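Local coordinates for protein angiotensin-converting enzyme (Anopheles gambiae, PDB 6S1Y) that is a zinc-dependent metallopeptidase of the angiotensin-converting enzyme family that probably trims short pieces from the C-terminal ends of small peptides, at residues A[223-228]-A[255-260]; A[263-268]-A[420-425]; A[145-150]-A[231-236]. All blocks are in the same frame, centred on the assembly; numbering follows the deposited sequence. Where two conformers were deposited one is given.

In the fold
All three contacts lie on the same side of the centre of a largely helical chain. Contacts 1 and 3 share helix 203-233, the first in its last third, the other at its C-terminal end, with centres about 12 Å apart. Along the chain their segments alternate: 145-150, 223-228, 231-236, 255-260. Contact 2 follows, its centre about 9 Å from that of contact 1 and about 18 Å from that of contact 3; it sets the loop after 255-260 against helix 414-429. Tyr422 of contact 2 also touches Val225 of contact 1, and Arg147 of contact 3 meets Phe263. The loop that carries Gln255 of the ligand pocket is thus packed between two helices.

Contact 1 (A[223-228]-A[255-260]); sequences AYVRYK and QTWDNI. With KSN ((2~{S})-2-[[(4~{S})-4-azanyl-5-oxidanyl-5-oxidanylidene-pentanoyl]amino]pentanedioic acid), chain H.
The loop that brings Gln255 to the ligand pocket, which includes a short 3-10 turn, lays Trp257 and Ile260 against Val225 of helix 203-233. CG2 of Val225 comes to the edge of the indole, near the ring plane, 3.9 Å from Trp257 CE3. With CG1 anti to its backbone N (chi1 173°), the same valine touches both the indole and Ile260 with its other methyl: Val225 CG1 is 4.3 Å from Ile260 CD1. The CE3-CZ3 side of the benzo ring meets the valine; NE1 of Trp257 is hydrogen-bonded to the carbonyl of Ala254. Val426 of helix 414-429 packs on both Val225 and Trp257.

Far from the helix, Gln255 extends beyond CG and gives NE2 to the bound gamma-linked diglutamate, 3.0 Å from KSN O19 with an N-H...O angle of 162°. Its OE1 is hydrogen-bonded to Lys485 NZ, which also binds the ligand. That bond leaves the amide NH2 for the carboxylate and fixes the flip of the amide. The contact itself is purely apolar; in the pocket, Gln255 and Lys485 together probably favour a carboxylate, consistent with the way related ACE enzymes hold the C-terminal carboxylate of their ligands.

Contact 2 (A[263-268]-A[420-425]); sequences FTTPFP and QFYRAG
The irregular segment 263-268 runs past one turn of helix 414-429, nearest at Thr265 and Tyr422, whose CA atoms are 7.0 Å apart. Across this gap reaches Tyr422, its CG anti to the backbone N (chi1 180°), so that the phenol ring projects from the helix and lies along the loop, meeting Thr264, Thr265 and Pro266 in turn.

At the far end of the ring, Tyr422 OH donates to Thr264 OG1, 2.7 Å away and close to the ring plane. The two side chains cross at about a right angle. Thr264 OG1 is also hydrogen-bonded to the carbonyl of Ile260, so the buried hydroxyl links the tyrosine to Ile260, four residues earlier in the same loop as Thr264. Nearer the helix, Pro266 covers one face: its CD sits 3.9 Å from the centroid of the Tyr422 ring and 25° off the normal, a CH-pi contact displaced toward the rim, with Pro266 CD 3.6 Å from Tyr422 CD2. Between these two, Thr265 CA approaches Tyr422 CE2 obliquely at 3.7 Å, while the Thr265 hydroxyl is hydrogen-bonded to Asn419 of the same helix.

Val225 and Tyr224 of helix 203-233 touch Tyr422 and Pro266 respectively, and Trp582 of helix 577-590 packs on Pro266. Through a helix tyrosine bonded by its hydroxyl, with a proline CD over one ring face, the contact joins the loop between strand 244-245 and helix 276-281 to helix 414-429, beside helices 203-233 and 577-590 of the helical ACE fold.

Contact 3 (A[145-150]-A[231-236]); sequences NHREPE and QKYGDK
The guanidinium of Arg147, whose aliphatic stem meets Tyr233, is gripped from several sides: NH1 donates to the carbonyl of Ala144 at the end of the preceding helix, NH2 makes a weak hydrogen bond to the carbonyl of Asn259, and Phe263 adds a cation-pi contact. Arg147 bends at chi2 (-68°), which carries the charged group past the tyrosine, its plane turned 84° from that of the ring. The arginine thus offers Tyr233 only its hydrocarbon part and its backbone.

The hydroxyl of Tyr233 rests against that stem: Tyr233 OH lies 3.4 Å from Arg147 CB and 3.7 Å from Arg147 CD. This is van der Waals contact, and no hydrogen bond crosses between the two segments. One edge of the phenol ring faces the carbonyl of the same arginine in plane, with Tyr233 CE1 3.5 Å from Arg147 O. A little further along, Pro149 CG approaches obliquely, 3.8 Å from Tyr233 CD1.

One segment is the link from helix 135-145 to helix 149-163, the other the C-terminal end of helix 203-233 and the residues after it. Tyr233 is the last residue of its helix before Gly234 leaves it with positive phi. Pro149 opens helix 149-163, with Glu148 at the N-cap; the N-H of Glu150 reaches Glu148 OE2 from above the carboxylate plane, but Glu148 has two conformers and this capping bond is less certain. The arrangement is that of a helix C-terminus laid against a short link between two helices, on the surface of the helical ACE fold.

Contact 1 (A[223-228]-A[255-260])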
loop_
_atom_site.group_PDB
_atom_site.type_symbol
_atom_site.label_atom_id
_atom_site.label_comp_id
_atom_site.label_asym_id
_atom_site.label_seq_id
_atom_site.Cartn_x
_atom_site.Cartn_y
_atom_site.Cartn_z
ATOM N N ALA A 223 -17.942 9.111 12.438
ATOM C CA ALA A 223 -18.737 9.902 13.380
ATOM C C ALA A 223 -18.367 9.585 14.823
ATOM O O ALA A 223 -18.347 10.472 15.678
ATOM C CB ALA A 223 -20.218 9.648 13.141
ATOM N N TYR A 224 -18.078 8.322 15.124
ATOM C CA TYR A 224 -17.683 7.971 16.487
ATOM C C TYR A 224 -16.318 8.552 16.828
ATOM O O TYR A 224 -16.136 9.158 17.886
ATOM C CB TYR A 224 -17.689 6.457 16.658
ATOM C CG TYR A 224 -17.465 6.035 18.100
ATOM C CD1 TYR A 224 -18.520 6.011 18.991
ATOM C CD2 TYR A 224 -16.195 5.724 18.573
ATOM C CE1 TYR A 224 -18.336 5.666 20.314
ATOM C CE2 TYR A 224 -15.994 5.345 19.911
ATOM C CZ TYR A 224 -17.067 5.323 20.774
ATOM O OH TYR A 224 -16.897 4.974 22.081
ATOM N N VAL A 225 -15.350 8.411 15.927
ATOM C CA VAL A 225 -14.016 8.962 16.175
ATOM C C VAL A 225 -14.104 10.460 16.416
ATOM O O VAL A 225 -13.517 10.991 17.368
ATOM C CB VAL A 225 -13.071 8.636 15.000
ATOM C CG1 VAL A 225 -11.725 9.341 15.148
ATOM C CG2 VAL A 225 -12.864 7.132 14.901
ATOM N N ARG A 226 -14.838 11.173 15.566
ATOM C CA ARG A 226 -14.972 12.612 15.740
ATOM C C ARG A 226 -15.590 12.952 17.091
ATOM O O ARG A 226 -15.139 13.879 17.775
ATOM C CB ARG A 226 -15.795 13.195 14.597
ATOM C CG ARG A 226 -16.188 14.676 14.744
ATOM C CD ARG A 226 -16.865 15.212 13.486
ATOM N NE ARG A 226 -18.155 14.591 13.222
ATOM C CZ ARG A 226 -18.876 14.814 12.118
ATOM N NH1 ARG A 226 -18.421 15.637 11.202
ATOM N NH2 ARG A 226 -20.049 14.203 11.941
ATOM N N TYR A 227 -16.617 12.209 17.502
ATOM C CA TYR A 227 -17.218 12.456 18.804
ATOM C C TYR A 227 -16.193 12.292 19.925
ATOM O O TYR A 227 -16.120 13.127 20.837
ATOM C CB TYR A 227 -18.408 11.519 18.993
ATOM C CG TYR A 227 -18.976 11.545 20.385
ATOM C CD1 TYR A 227 -18.478 10.705 21.389
ATOM C CD2 TYR A 227 -20.014 12.390 20.698
ATOM C CE1 TYR A 227 -19.000 10.742 22.673
ATOM C CE2 TYR A 227 -20.551 12.430 21.954
ATOM C CZ TYR A 227 -20.046 11.619 22.935
ATOM O OH TYR A 227 -20.602 11.710 24.166
ATOM N N LYS A 228 -15.383 11.215 19.880
ATOM C CA LYS A 228 -14.415 10.970 20.954
ATOM C C LYS A 228 -13.275 11.983 20.919
ATOM O O LYS A 228 -12.799 12.425 21.967
ATOM C CB LYS A 228 -13.848 9.551 20.867
ATOM C CG LYS A 228 -14.863 8.455 21.034
ATOM C CD LYS A 228 -15.464 8.400 22.455
ATOM C CE LYS A 228 -14.803 7.318 23.303
ATOM N NZ LYS A 228 -15.390 7.301 24.657
ATOM N N GLN A 255 -4.314 8.279 6.790
ATOM C CA GLN A 255 -4.723 7.145 5.969
ATOM C C GLN A 255 -5.160 5.954 6.808
ATOM O O GLN A 255 -5.985 5.157 6.366
ATOM C CB GLN A 255 -3.585 6.742 5.031
ATOM C CG GLN A 255 -2.365 6.138 5.695
ATOM C CD GLN A 255 -1.242 5.932 4.683
ATOM O OE1 GLN A 255 -0.778 6.900 4.064
ATOM N NE2 GLN A 255 -0.862 4.680 4.444
ATOM N N THR A 256 -4.593 5.794 7.997
ATOM C CA THR A 256 -5.018 4.795 8.961
ATOM C C THR A 256 -4.979 5.475 10.320
ATOM O O THR A 256 -4.103 6.315 10.567
ATOM C CB THR A 256 -4.118 3.556 8.959
ATOM O OG1 THR A 256 -2.761 3.966 9.120
ATOM C CG2 THR A 256 -4.226 2.807 7.633
ATOM N N TRP A 257 -5.919 5.132 11.192
ATOM C CA TRP A 257 -6.027 5.795 12.479
ATOM C C TRP A 257 -5.711 4.859 13.638
ATOM O O TRP A 257 -6.111 5.130 14.770
ATOM C CB TRP A 257 -7.429 6.396 12.648
ATOM C CG TRP A 257 -7.929 7.204 11.477
ATOM C CD1 TRP A 257 -7.189 7.758 10.472
ATOM C CD2 TRP A 257 -9.293 7.546 11.199
ATOM N NE1 TRP A 257 -8.017 8.413 9.582
ATOM C CE2 TRP A 257 -9.310 8.291 10.010
ATOM C CE3 TRP A 257 -10.513 7.271 11.839
ATOM C CZ2 TRP A 257 -10.499 8.777 9.450
ATOM C CZ3 TRP A 257 -11.691 7.744 11.271
ATOM C CH2 TRP A 257 -11.670 8.491 10.099
ATOM N N ASP A 258 -4.984 3.768 13.374
ATOM C CA ASP A 258 -4.628 2.800 14.398
ATOM C C ASP A 258 -3.955 3.436 15.603
ATOM O O ASP A 258 -4.163 2.984 16.730
ATOM C CB ASP A 258 -3.720 1.717 13.790
ATOM C CG ASP A 258 -2.483 2.296 13.088
ATOM O OD1 ASP A 258 -2.636 3.134 12.158
ATOM O OD2 ASP A 258 -1.356 1.903 13.459
ATOM N N ASN A 259 -3.168 4.500 15.399
ATOM C CA ASN A 259 -2.430 5.107 16.509
ATOM C C ASN A 259 -3.309 5.869 17.494
ATOM O O ASN A 259 -2.846 6.170 18.599
ATOM C CB ASN A 259 -1.347 6.060 15.988
ATOM C CG ASN A 259 -0.172 5.328 15.385
ATOM O OD1 ASN A 259 0.292 4.326 15.935
ATOM N ND2 ASN A 259 0.305 5.805 14.233
ATOM N N ILE A 260 -4.555 6.193 17.146
ATOM C CA ILE A 260 -5.457 6.764 18.134
ATOM C C ILE A 260 -6.533 5.766 18.563
ATOM O O ILE A 260 -7.546 6.162 19.159
ATOM C CB ILE A 260 -6.072 8.086 17.653
ATOM C CG1 ILE A 260 -6.781 7.962 16.308
ATOM C CG2 ILE A 260 -4.982 9.163 17.543
ATOM C CD1 ILE A 260 -8.172 7.348 16.387
HETATM C C10 KSN H . 7.360 0.537 -3.712
HETATM C C13 KSN H . 4.682 -1.474 -0.488
HETATM C C17 KSN H . 1.307 3.072 2.787
HETATM C C02 KSN H . 1.055 1.559 2.817
HETATM C C03 KSN H . 1.985 0.709 1.938
HETATM C C04 KSN H . 3.312 1.329 1.534
HETATM C C05 KSN H . 4.575 0.558 1.999
HETATM C C07 KSN H . 5.318 -0.065 -0.395
HETATM C C08 KSN H . 6.551 0.108 -1.273
HETATM C C09 KSN H . 6.228 0.066 -2.779
HETATM N N01 KSN H . -0.324 1.264 2.412
HETATM N N06 KSN H . 5.533 -0.039 1.058
HETATM O O11 KSN H . 8.303 1.248 -3.243
HETATM O O12 KSN H . 7.362 0.237 -4.955
HETATM O O14 KSN H . 5.140 -2.385 0.256
HETATM O O15 KSN H . 3.717 -1.720 -1.237
HETATM O O16 KSN H . 4.822 0.502 3.167
HETATM O O18 KSN H . 2.160 3.540 3.587
HETATM O O19 KSN H . 0.712 3.878 2.023
#

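Contact 2 (A[263-268]-A[420-425])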
loop_
_atom_site.group_PDB
_atom_site.type_symbol
_atom_site.label_atom_id
_atom_site.label_comp_id
_atom_site.label_asym_id
_atom_site.label_seq_id
_atom_site.Cartn_x
_atom_site.Cartn_y
_atom_site.Cartn_z
ATOM N N PHE A 263 -6.633 5.643 22.508
ATOM C CA PHE A 263 -7.055 6.991 22.896
ATOM C C PHE A 263 -8.557 7.226 22.712
ATOM O O PHE A 263 -9.149 8.014 23.450
ATOM C CB PHE A 263 -6.245 7.972 22.030
ATOM C CG PHE A 263 -6.316 9.393 22.457
ATOM C CD1 PHE A 263 -5.878 9.776 23.715
ATOM C CD2 PHE A 263 -6.760 10.376 21.566
ATOM C CE1 PHE A 263 -5.921 11.109 24.103
ATOM C CE2 PHE A 263 -6.804 11.703 21.945
ATOM C CZ PHE A 263 -6.390 12.073 23.214
ATOM N N THR A 264 -9.194 6.567 21.737
ATOM C CA THR A 264 -10.601 6.811 21.459
ATOM C C THR A 264 -11.474 5.566 21.587
ATOM O O THR A 264 -12.615 5.579 21.132
ATOM C CB THR A 264 -10.766 7.406 20.060
ATOM O OG1 THR A 264 -10.270 6.473 19.083
ATOM C CG2 THR A 264 -10.016 8.720 19.938
ATOM N N THR A 265 -10.998 4.522 22.264
ATOM C CA THR A 265 -11.666 3.236 22.208
ATOM C C THR A 265 -12.950 3.243 23.032
ATOM O O THR A 265 -13.082 3.988 24.015
ATOM C CB THR A 265 -10.727 2.123 22.696
ATOM O OG1 THR A 265 -11.239 0.839 22.305
ATOM C CG2 THR A 265 -10.553 2.128 24.227
ATOM N N PRO A 266 -13.915 2.407 22.668
ATOM C CA PRO A 266 -15.184 2.395 23.418
ATOM C C PRO A 266 -15.042 2.063 24.895
ATOM O O PRO A 266 -15.756 2.645 25.722
ATOM C CB PRO A 266 -16.002 1.336 22.675
ATOM C CG PRO A 266 -15.524 1.413 21.273
ATOM C CD PRO A 266 -14.010 1.651 21.408
ATOM N N PHE A 267 -14.156 1.137 25.260
ATOM C CA PHE A 267 -14.097 0.591 26.619
ATOM C C PHE A 267 -12.641 0.620 27.061
ATOM O O PHE A 267 -11.957 -0.417 27.097
ATOM C CB PHE A 267 -14.725 -0.803 26.663
ATOM C CG PHE A 267 -16.188 -0.796 26.255
ATOM C CD1 PHE A 267 -17.132 -0.221 27.081
ATOM C CD2 PHE A 267 -16.592 -1.314 25.050
ATOM C CE1 PHE A 267 -18.467 -0.161 26.714
ATOM C CE2 PHE A 267 -17.923 -1.269 24.662
ATOM C CZ PHE A 267 -18.868 -0.694 25.502
ATOM N N PRO A 268 -12.133 1.807 27.399
ATOM C CA PRO A 268 -10.705 1.943 27.690
ATOM C C PRO A 268 -10.245 1.197 28.927
ATOM O O PRO A 268 -9.039 0.938 29.045
ATOM C CB PRO A 268 -10.516 3.464 27.865
ATOM C CG PRO A 268 -11.895 4.025 28.087
ATOM C CD PRO A 268 -12.830 3.104 27.351
ATOM N N GLN A 420 -11.890 -4.705 20.091
ATOM C CA GLN A 420 -11.189 -5.403 19.019
ATOM C C GLN A 420 -11.726 -5.003 17.652
ATOM O O GLN A 420 -10.957 -4.618 16.762
ATOM C CB GLN A 420 -11.326 -6.915 19.235
ATOM C CG GLN A 420 -10.724 -7.778 18.129
ATOM C CD GLN A 420 -11.175 -9.234 18.204
ATOM O OE1 GLN A 420 -11.755 -9.684 19.204
ATOM N NE2 GLN A 420 -10.915 -9.977 17.137
ATOM N N PHE A 421 -13.047 -5.087 17.463
ATOM C CA PHE A 421 -13.648 -4.670 16.195
ATOM C C PHE A 421 -13.319 -3.210 15.884
ATOM O O PHE A 421 -13.088 -2.833 14.725
ATOM C CB PHE A 421 -15.175 -4.842 16.241
ATOM C CG PHE A 421 -15.649 -6.248 16.517
ATOM C CD1 PHE A 421 -14.857 -7.357 16.231
ATOM C CD2 PHE A 421 -16.900 -6.459 17.078
ATOM C CE1 PHE A 421 -15.314 -8.671 16.515
ATOM C CE2 PHE A 421 -17.372 -7.756 17.356
ATOM C CZ PHE A 421 -16.583 -8.860 17.069
ATOM N N TYR A 422 -13.342 -2.362 16.911
ATOM C CA TYR A 422 -13.055 -0.946 16.727
ATOM C C TYR A 422 -11.640 -0.746 16.219
ATOM O O TYR A 422 -11.423 -0.085 15.198
ATOM C CB TYR A 422 -13.259 -0.213 18.045
ATOM C CG TYR A 422 -12.988 1.249 17.976
ATOM C CD1 TYR A 422 -13.886 2.114 17.319
ATOM C CD2 TYR A 422 -11.839 1.797 18.551
ATOM C CE1 TYR A 422 -13.644 3.477 17.246
ATOM C CE2 TYR A 422 -11.598 3.166 18.502
ATOM C CZ TYR A 422 -12.503 3.998 17.839
ATOM O OH TYR A 422 -12.281 5.344 17.763
ATOM N N ARG A 423 -10.660 -1.310 16.919
ATOM C CA ARG A 423 -9.289 -1.215 16.452
ATOM C C ARG A 423 -9.185 -1.638 14.992
ATOM O O ARG A 423 -8.566 -0.940 14.177
ATOM C CB ARG A 423 -8.364 -2.075 17.320
ATOM C CG ARG A 423 -6.924 -2.127 16.757
ATOM C CD ARG A 423 -5.926 -2.768 17.708
ATOM N NE ARG A 423 -5.577 -1.845 18.783
ATOM C CZ ARG A 423 -4.658 -0.888 18.675
ATOM N NH1 ARG A 423 -3.972 -0.739 17.552
ATOM N NH2 ARG A 423 -4.422 -0.086 19.706
ATOM N N ALA A 424 -9.789 -2.785 14.635
ATOM C CA ALA A 424 -9.699 -3.214 13.242
ATOM C C ALA A 424 -10.290 -2.154 12.299
ATOM O O ALA A 424 -9.712 -1.856 11.252
ATOM C CB ALA A 424 -10.391 -4.568 13.045
ATOM N N GLY A 425 -11.442 -1.576 12.660
ATOM C CA GLY A 425 -12.054 -0.571 11.801
ATOM C C GLY A 425 -11.166 0.639 11.576
ATOM O O GLY A 425 -11.033 1.126 10.441
#

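Contact 3 (A[145-150]-A[231-236])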
loop_
_atom_site.group_PDB
_atom_site.type_symbol
_atom_site.label_atom_id
_atom_site.label_comp_id
_atom_site.label_asym_id
_atom_site.label_seq_id
_atom_site.Cartn_x
_atom_site.Cartn_y
_atom_site.Cartn_z
ATOM N N ASN A 145 2.121 9.037 18.838
ATOM C CA ASN A 145 2.033 8.981 20.287
ATOM C C ASN A 145 1.805 10.310 20.994
ATOM O O ASN A 145 1.444 10.284 22.173
ATOM C CB ASN A 145 3.322 8.374 20.879
ATOM C CG ASN A 145 3.663 7.019 20.280
ATOM O OD1 ASN A 145 4.771 6.810 19.815
ATOM N ND2 ASN A 145 2.714 6.100 20.297
ATOM N N HIS A 146 2.036 11.456 20.351
ATOM C CA HIS A 146 1.906 12.736 21.026
ATOM C C HIS A 146 0.509 13.303 20.829
ATOM O O HIS A 146 0.030 13.397 19.697
ATOM C CB HIS A 146 2.910 13.765 20.505
ATOM C CG HIS A 146 4.334 13.460 20.837
ATOM N ND1 HIS A 146 5.281 14.449 20.997
ATOM C CD2 HIS A 146 4.986 12.284 21.002
ATOM C CE1 HIS A 146 6.448 13.896 21.266
ATOM N NE2 HIS A 146 6.297 12.584 21.280
ATOM N N ARG A 147 -0.124 13.714 21.926
ATOM C CA ARG A 147 -1.471 14.259 21.868
ATOM C C ARG A 147 -1.491 15.757 22.153
ATOM O O ARG A 147 -2.291 16.220 22.968
ATOM C CB ARG A 147 -2.367 13.543 22.874
ATOM C CG ARG A 147 -2.242 12.031 22.848
ATOM C CD ARG A 147 -2.791 11.421 21.563
ATOM N NE ARG A 147 -2.626 9.972 21.622
ATOM C CZ ARG A 147 -2.097 9.208 20.665
ATOM N NH1 ARG A 147 -1.711 9.728 19.514
ATOM N NH2 ARG A 147 -1.980 7.892 20.862
ATOM N N GLU A 148 -0.599 16.519 21.534
ATOM C CA GLU A 148 -0.558 17.969 21.729
ATOM C C GLU A 148 -0.849 18.640 20.398
ATOM O O GLU A 148 0.019 18.646 19.504
ATOM C CB GLU A 148 0.786 18.436 22.292
ATOM C CG GLU A 148 0.652 19.690 23.179
ATOM C CD GLU A 148 0.545 20.980 22.385
ATOM O OE1 GLU A 148 1.613 21.474 21.966
ATOM O OE2 GLU A 148 -0.586 21.506 22.179
ATOM N N PRO A 149 -2.047 19.208 20.223
ATOM C CA PRO A 149 -2.459 19.702 18.890
ATOM C C PRO A 149 -1.530 20.724 18.267
ATOM O O PRO A 149 -1.308 20.674 17.051
ATOM C CB PRO A 149 -3.844 20.312 19.164
ATOM C CG PRO A 149 -4.341 19.583 20.351
ATOM C CD PRO A 149 -3.145 19.286 21.207
ATOM N N GLU A 150 -1.003 21.668 19.048
ATOM C CA GLU A 150 -0.157 22.702 18.474
ATOM C C GLU A 150 1.175 22.131 18.013
ATOM O O GLU A 150 1.733 22.587 17.006
ATOM C CB GLU A 150 0.058 23.830 19.479
ATOM C CG GLU A 150 -1.079 24.829 19.534
ATOM C CD GLU A 150 -1.300 25.543 18.199
ATOM O OE1 GLU A 150 -2.432 25.460 17.658
ATOM O OE2 GLU A 150 -0.345 26.182 17.683
ATOM N N GLN A 231 -14.570 15.078 22.624
ATOM C CA GLN A 231 -14.614 14.963 24.082
ATOM C C GLN A 231 -13.213 15.097 24.681
ATOM O O GLN A 231 -13.040 15.719 25.732
ATOM C CB GLN A 231 -15.243 13.635 24.500
ATOM C CG GLN A 231 -16.729 13.492 24.165
ATOM C CD GLN A 231 -17.601 14.465 24.930
ATOM O OE1 GLN A 231 -17.546 14.533 26.146
ATOM N NE2 GLN A 231 -18.440 15.207 24.212
ATOM N N LYS A 232 -12.197 14.548 24.009
ATOM C CA LYS A 232 -10.827 14.586 24.519
ATOM C C LYS A 232 -10.175 15.953 24.316
ATOM O O LYS A 232 -9.528 16.472 25.229
ATOM C CB LYS A 232 -9.983 13.491 23.844
ATOM C CG LYS A 232 -9.618 12.292 24.752
ATOM C CD LYS A 232 -10.839 11.610 25.380
ATOM C CE LYS A 232 -11.610 10.734 24.370
ATOM N NZ LYS A 232 -13.047 10.531 24.740
ATOM N N TYR A 233 -10.350 16.574 23.149
ATOM C CA TYR A 233 -9.625 17.791 22.824
ATOM C C TYR A 233 -10.461 19.061 22.916
ATOM O O TYR A 233 -9.886 20.144 22.986
ATOM C CB TYR A 233 -9.059 17.715 21.399
ATOM C CG TYR A 233 -7.847 16.828 21.202
ATOM C CD1 TYR A 233 -6.653 17.039 21.904
ATOM C CD2 TYR A 233 -7.880 15.817 20.279
ATOM C CE1 TYR A 233 -5.557 16.236 21.695
ATOM C CE2 TYR A 233 -6.781 15.023 20.048
ATOM C CZ TYR A 233 -5.625 15.233 20.748
ATOM O OH TYR A 233 -4.557 14.423 20.471
ATOM N N GLY A 234 -11.787 18.974 22.879
ATOM C CA GLY A 234 -12.633 20.137 23.049
ATOM C C GLY A 234 -13.250 20.613 21.743
ATOM O O GLY A 234 -12.774 20.327 20.643
ATOM N N ASP A 235 -14.317 21.401 21.876
ATOM C CA ASP A 235 -15.110 21.811 20.709
ATOM C C ASP A 235 -14.412 22.858 19.845
ATOM O O ASP A 235 -14.654 22.910 18.640
ATOM C CB ASP A 235 -16.475 22.344 21.164
ATOM C CG ASP A 235 -17.318 22.858 20.014
ATOM O OD1 ASP A 235 -17.012 23.943 19.470
ATOM O OD2 ASP A 235 -18.297 22.174 19.640
ATOM N N LYS A 236 -13.542 23.693 20.412
ATOM C CA LYS A 236 -12.853 24.681 19.571
ATOM C C LYS A 236 -11.900 24.013 18.584
ATOM O O LYS A 236 -11.720 24.508 17.468
ATOM C CB LYS A 236 -12.079 25.693 20.427
ATOM C CG LYS A 236 -11.395 26.813 19.615
ATOM C CD LYS A 236 -10.657 27.824 20.522
ATOM C CE LYS A 236 -9.957 28.941 19.732
ATOM N NZ LYS A 236 -9.248 29.916 20.627
#